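Local coordinates for protein fasciclin I (Drosophila melanogaster, PDB 1O70) that acts as a neural cell adhesion molecule, a glycoprotein, probably GPI-anchored, built of repeated FAS1 domains, the third and fourth of which make up this chain, at residues K228-Y242 and V257-R269. Residues are numbered along the deposited sequence; the frame is centred on the assembly and turned at random.
Sequences KSILERHLAISDKEY and VILPTFRDSLSIR. With SO4 (sulfate ion), chain F.
Leu259 sets its CD2 methyl over the centre of the Tyr242 ring, 3.6 Å from the centroid, a CH-pi contact in which the two side chains run past each other in opposite senses. Its other methyl, CD1, meets Ala236 CB at 3.9 Å. Next to these, the edge strands are joined by one hydrogen bond, Ile237 N to Pro260 O (3.0 Å, 150° at the hydrogen). Phe262 turns its CG away from its own backbone N, which lays the ring alongside Ile237; Ile237 CD1 meets Phe262 CD1 at the ring edge, 3.7 Å away. Beyond it the Glu232 carboxylate stands upright on one face of the Arg263 guanidinium, the planes 87° apart and OE2 above its centre; Glu232 OE1 lies 3.5 Å from Arg263 NH1, well out of plane, so this salt bridge rests on charge alone. Lys228 NZ shares that carboxylate through a weak salt bridge to OE2. On the far flank, Leu266 CD1 packs on Arg233 O at 3.6 Å, while Arg233 NH2 donates to O3 of a sulfate probably from the crystallisation liquor and NH1 bonds Leu307 O and pairs with Asp312. A methionine in place of Arg233 would probably leave Asp312 without this cationic partner, Leu307 O without this donor and the sulfate without the guanidinium beside it. Within the fourth FAS1 domain, strands 235-238 and 257-260, the outermost of a seven-stranded sheet, thus meet at 74°, with helix 224-232 beside the turn at Phe262 and helix 244-253 linking them.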
# COMPACT_ATOMS: atom_id res chain seq x y z
N LYS A 228 22.94 2.57 4.05
CA LYS A 228 22.73 1.69 2.90
C LYS A 228 22.67 0.25 3.35
O LYS A 228 21.83 -0.53 2.89
CB LYS A 228 23.86 1.83 1.88
CG LYS A 228 23.64 0.97 0.64
CD LYS A 228 24.07 1.69 -0.63
CE LYS A 228 25.58 1.60 -0.83
NZ LYS A 228 25.99 0.22 -1.21
N SER A 229 23.57 -0.10 4.25
CA SER A 229 23.64 -1.45 4.78
C SER A 229 22.33 -1.81 5.49
O SER A 229 21.85 -2.94 5.38
CB SER A 229 24.82 -1.54 5.75
OG SER A 229 24.89 -2.81 6.36
N ILE A 230 21.76 -0.84 6.20
CA ILE A 230 20.50 -1.04 6.93
C ILE A 230 19.35 -1.29 5.96
O ILE A 230 18.57 -2.22 6.13
CB ILE A 230 20.13 0.19 7.81
CG1 ILE A 230 21.24 0.47 8.82
CG2 ILE A 230 18.81 -0.07 8.54
CD1 ILE A 230 21.38 -0.60 9.90
N LEU A 231 19.25 -0.45 4.93
CA LEU A 231 18.21 -0.57 3.93
C LEU A 231 18.33 -1.83 3.10
O LEU A 231 17.33 -2.50 2.82
CB LEU A 231 18.21 0.66 3.02
CG LEU A 231 17.33 1.86 3.42
CD1 LEU A 231 17.00 1.84 4.91
CD2 LEU A 231 18.05 3.14 3.03
N GLU A 232 19.55 -2.18 2.69
CA GLU A 232 19.73 -3.39 1.88
C GLU A 232 19.21 -4.61 2.62
O GLU A 232 18.87 -5.62 2.01
CB GLU A 232 21.20 -3.59 1.53
CG GLU A 232 21.79 -2.41 0.78
CD GLU A 232 23.23 -2.63 0.41
OE1 GLU A 232 23.94 -3.31 1.18
OE2 GLU A 232 23.66 -2.09 -0.64
N ARG A 233 19.14 -4.51 3.95
CA ARG A 233 18.64 -5.60 4.76
C ARG A 233 17.13 -5.69 4.57
O ARG A 233 16.55 -6.76 4.74
CB ARG A 233 18.98 -5.33 6.22
CG ARG A 233 18.39 -6.34 7.20
CD ARG A 233 18.60 -5.90 8.64
NE ARG A 233 19.99 -6.00 9.07
CZ ARG A 233 20.44 -5.55 10.24
NH1 ARG A 233 19.60 -4.97 11.08
NH2 ARG A 233 21.72 -5.66 10.57
N HIS A 234 16.49 -4.58 4.21
CA HIS A 234 15.05 -4.55 4.02
C HIS A 234 14.61 -4.85 2.59
O HIS A 234 13.42 -5.05 2.32
CB HIS A 234 14.48 -3.18 4.40
CG HIS A 234 14.66 -2.81 5.83
ND1 HIS A 234 15.89 -2.50 6.36
CD2 HIS A 234 13.77 -2.68 6.85
CE1 HIS A 234 15.76 -2.20 7.64
NE2 HIS A 234 14.48 -2.30 7.96
N LEU A 235 15.58 -4.91 1.68
CA LEU A 235 15.30 -5.13 0.26
C LEU A 235 15.62 -6.49 -0.33
O LEU A 235 16.78 -6.87 -0.48
CB LEU A 235 16.03 -4.06 -0.57
CG LEU A 235 15.71 -4.06 -2.07
CD1 LEU A 235 14.25 -3.67 -2.27
CD2 LEU A 235 16.64 -3.09 -2.79
N ALA A 236 14.56 -7.22 -0.68
CA ALA A 236 14.68 -8.54 -1.28
C ALA A 236 14.65 -8.41 -2.80
O ALA A 236 13.73 -7.82 -3.36
CB ALA A 236 13.54 -9.43 -0.81
N ILE A 237 15.64 -8.98 -3.46
CA ILE A 237 15.73 -8.90 -4.92
C ILE A 237 15.73 -10.28 -5.57
O ILE A 237 16.63 -11.08 -5.34
CB ILE A 237 17.03 -8.17 -5.33
CG1 ILE A 237 17.11 -6.82 -4.59
CG2 ILE A 237 17.06 -7.99 -6.84
CD1 ILE A 237 18.43 -6.07 -4.78
N SER A 238 14.70 -10.56 -6.37
CA SER A 238 14.63 -11.84 -7.08
C SER A 238 13.84 -11.67 -8.38
O SER A 238 13.53 -10.55 -8.80
CB SER A 238 14.01 -12.94 -6.21
OG SER A 238 12.62 -12.83 -6.06
N ASP A 239 13.53 -12.78 -9.04
CA ASP A 239 12.80 -12.72 -10.29
C ASP A 239 11.31 -12.53 -10.03
O ASP A 239 10.55 -12.18 -10.93
CB ASP A 239 13.04 -14.00 -11.11
CG ASP A 239 12.61 -15.25 -10.37
OD1 ASP A 239 12.67 -15.26 -9.12
OD2 ASP A 239 12.23 -16.23 -11.04
N LYS A 240 10.89 -12.76 -8.78
CA LYS A 240 9.49 -12.60 -8.43
C LYS A 240 9.29 -11.75 -7.17
O LYS A 240 10.24 -11.45 -6.45
CB LYS A 240 8.83 -13.97 -8.23
CG LYS A 240 9.36 -14.76 -7.06
CD LYS A 240 8.63 -16.09 -6.95
CE LYS A 240 9.16 -16.89 -5.77
NZ LYS A 240 8.49 -18.21 -5.65
N GLU A 241 8.04 -11.34 -6.93
CA GLU A 241 7.73 -10.54 -5.76
C GLU A 241 6.96 -11.39 -4.77
O GLU A 241 6.20 -12.28 -5.15
CB GLU A 241 6.91 -9.31 -6.14
CG GLU A 241 5.76 -9.57 -7.10
CD GLU A 241 5.15 -8.29 -7.59
OE1 GLU A 241 4.32 -7.71 -6.85
OE2 GLU A 241 5.51 -7.84 -8.70
N TYR A 242 7.16 -11.11 -3.50
CA TYR A 242 6.48 -11.89 -2.48
C TYR A 242 5.34 -11.13 -1.83
O TYR A 242 5.54 -10.04 -1.30
CB TYR A 242 7.49 -12.34 -1.43
CG TYR A 242 8.63 -13.14 -2.03
CD1 TYR A 242 9.67 -12.53 -2.72
CD2 TYR A 242 8.63 -14.54 -1.92
CE1 TYR A 242 10.68 -13.29 -3.31
CE2 TYR A 242 9.64 -15.30 -2.50
CZ TYR A 242 10.66 -14.67 -3.19
OH TYR A 242 11.65 -15.43 -3.77
N VAL A 257 11.23 -18.14 6.46
CA VAL A 257 11.36 -17.66 5.09
C VAL A 257 12.75 -17.09 4.87
O VAL A 257 13.31 -16.42 5.74
CB VAL A 257 10.32 -16.56 4.79
CG1 VAL A 257 10.44 -16.10 3.35
CG2 VAL A 257 8.92 -17.09 5.07
N ILE A 258 13.31 -17.36 3.69
CA ILE A 258 14.64 -16.87 3.37
C ILE A 258 14.61 -16.19 2.01
O ILE A 258 14.37 -16.82 0.99
CB ILE A 258 15.66 -18.01 3.30
CG1 ILE A 258 15.51 -18.89 4.53
CG2 ILE A 258 17.06 -17.44 3.23
CD1 ILE A 258 16.35 -20.14 4.48
N LEU A 259 14.87 -14.89 2.01
CA LEU A 259 14.86 -14.14 0.77
C LEU A 259 16.22 -13.54 0.49
O LEU A 259 16.94 -13.13 1.41
CB LEU A 259 13.81 -13.03 0.84
CG LEU A 259 12.36 -13.40 1.16
CD1 LEU A 259 11.52 -12.14 1.11
CD2 LEU A 259 11.84 -14.43 0.15
N PRO A 260 16.60 -13.49 -0.80
CA PRO A 260 17.89 -12.93 -1.20
C PRO A 260 17.86 -11.42 -1.05
O PRO A 260 16.89 -10.79 -1.47
CB PRO A 260 18.01 -13.32 -2.67
CG PRO A 260 17.08 -14.49 -2.82
CD PRO A 260 15.93 -14.12 -1.94
N THR A 261 18.88 -10.83 -0.44
CA THR A 261 18.92 -9.38 -0.33
C THR A 261 19.98 -8.97 -1.34
O THR A 261 20.29 -9.75 -2.25
CB THR A 261 19.36 -8.89 1.05
OG1 THR A 261 20.74 -9.22 1.25
CG2 THR A 261 18.51 -9.53 2.14
N PHE A 262 20.56 -7.79 -1.18
CA PHE A 262 21.56 -7.35 -2.14
C PHE A 262 22.88 -8.14 -2.07
O PHE A 262 23.30 -8.74 -3.05
CB PHE A 262 21.86 -5.86 -1.97
CG PHE A 262 22.63 -5.26 -3.11
CD1 PHE A 262 22.06 -5.22 -4.39
CD2 PHE A 262 23.90 -4.72 -2.92
CE1 PHE A 262 22.75 -4.64 -5.46
CE2 PHE A 262 24.60 -4.14 -3.98
CZ PHE A 262 24.03 -4.10 -5.25
N ARG A 263 23.51 -8.13 -0.90
CA ARG A 263 24.77 -8.82 -0.72
C ARG A 263 24.68 -10.01 0.22
O ARG A 263 25.68 -10.66 0.51
CB ARG A 263 25.84 -7.83 -0.23
CG ARG A 263 26.12 -6.69 -1.21
CD ARG A 263 26.75 -5.48 -0.53
NE ARG A 263 26.81 -4.32 -1.42
CZ ARG A 263 27.05 -3.07 -1.03
NH1 ARG A 263 27.26 -2.80 0.26
NH2 ARG A 263 27.09 -2.08 -1.92
N ASP A 264 23.48 -10.31 0.69
CA ASP A 264 23.31 -11.44 1.59
C ASP A 264 21.92 -12.05 1.45
O ASP A 264 21.47 -12.35 0.35
CB ASP A 264 23.55 -11.01 3.04
CG ASP A 264 24.01 -12.15 3.91
OD1 ASP A 264 23.32 -13.19 3.94
OD2 ASP A 264 25.07 -12.01 4.56
N SER A 265 21.25 -12.26 2.59
CA SER A 265 19.91 -12.82 2.59
C SER A 265 19.13 -12.32 3.81
O SER A 265 19.70 -11.73 4.72
CB SER A 265 19.96 -14.36 2.60
OG SER A 265 20.55 -14.87 3.78
N LEU A 266 17.83 -12.55 3.80
CA LEU A 266 16.96 -12.14 4.89
C LEU A 266 16.21 -13.36 5.40
O LEU A 266 15.54 -14.06 4.63
CB LEU A 266 15.96 -11.08 4.42
CG LEU A 266 14.99 -10.53 5.47
CD1 LEU A 266 15.76 -9.77 6.54
CD2 LEU A 266 13.97 -9.62 4.81
N SER A 267 16.32 -13.62 6.69
CA SER A 267 15.63 -14.75 7.28
C SER A 267 14.60 -14.21 8.26
O SER A 267 14.94 -13.61 9.27
CB SER A 267 16.63 -15.65 8.01
OG SER A 267 16.12 -16.96 8.17
N ILE A 268 13.33 -14.39 7.93
CA ILE A 268 12.27 -13.92 8.79
C ILE A 268 11.18 -14.96 8.82
O ILE A 268 11.27 -15.99 8.15
CB ILE A 268 11.65 -12.62 8.25
CG1 ILE A 268 11.11 -12.87 6.84
CG2 ILE A 268 12.68 -11.50 8.25
CD1 ILE A 268 10.36 -11.70 6.24
N ARG A 269 10.15 -14.69 9.61
CA ARG A 269 9.02 -15.59 9.69
C ARG A 269 7.79 -14.70 9.74
O ARG A 269 7.79 -13.69 10.45
CB ARG A 269 9.11 -16.44 10.94
CG ARG A 269 8.12 -17.56 10.95
CD ARG A 269 8.02 -18.20 12.31
NE ARG A 269 6.89 -19.11 12.35
CZ ARG A 269 6.42 -19.67 13.46
NH1 ARG A 269 6.99 -19.39 14.63
NH2 ARG A 269 5.39 -20.50 13.41
S SO4 F . 22.63 -8.29 8.16
O1 SO4 F . 21.90 -8.13 6.88
O2 SO4 F . 23.43 -9.53 8.12
O3 SO4 F . 23.53 -7.13 8.36
O4 SO4 F . 21.66 -8.36 9.28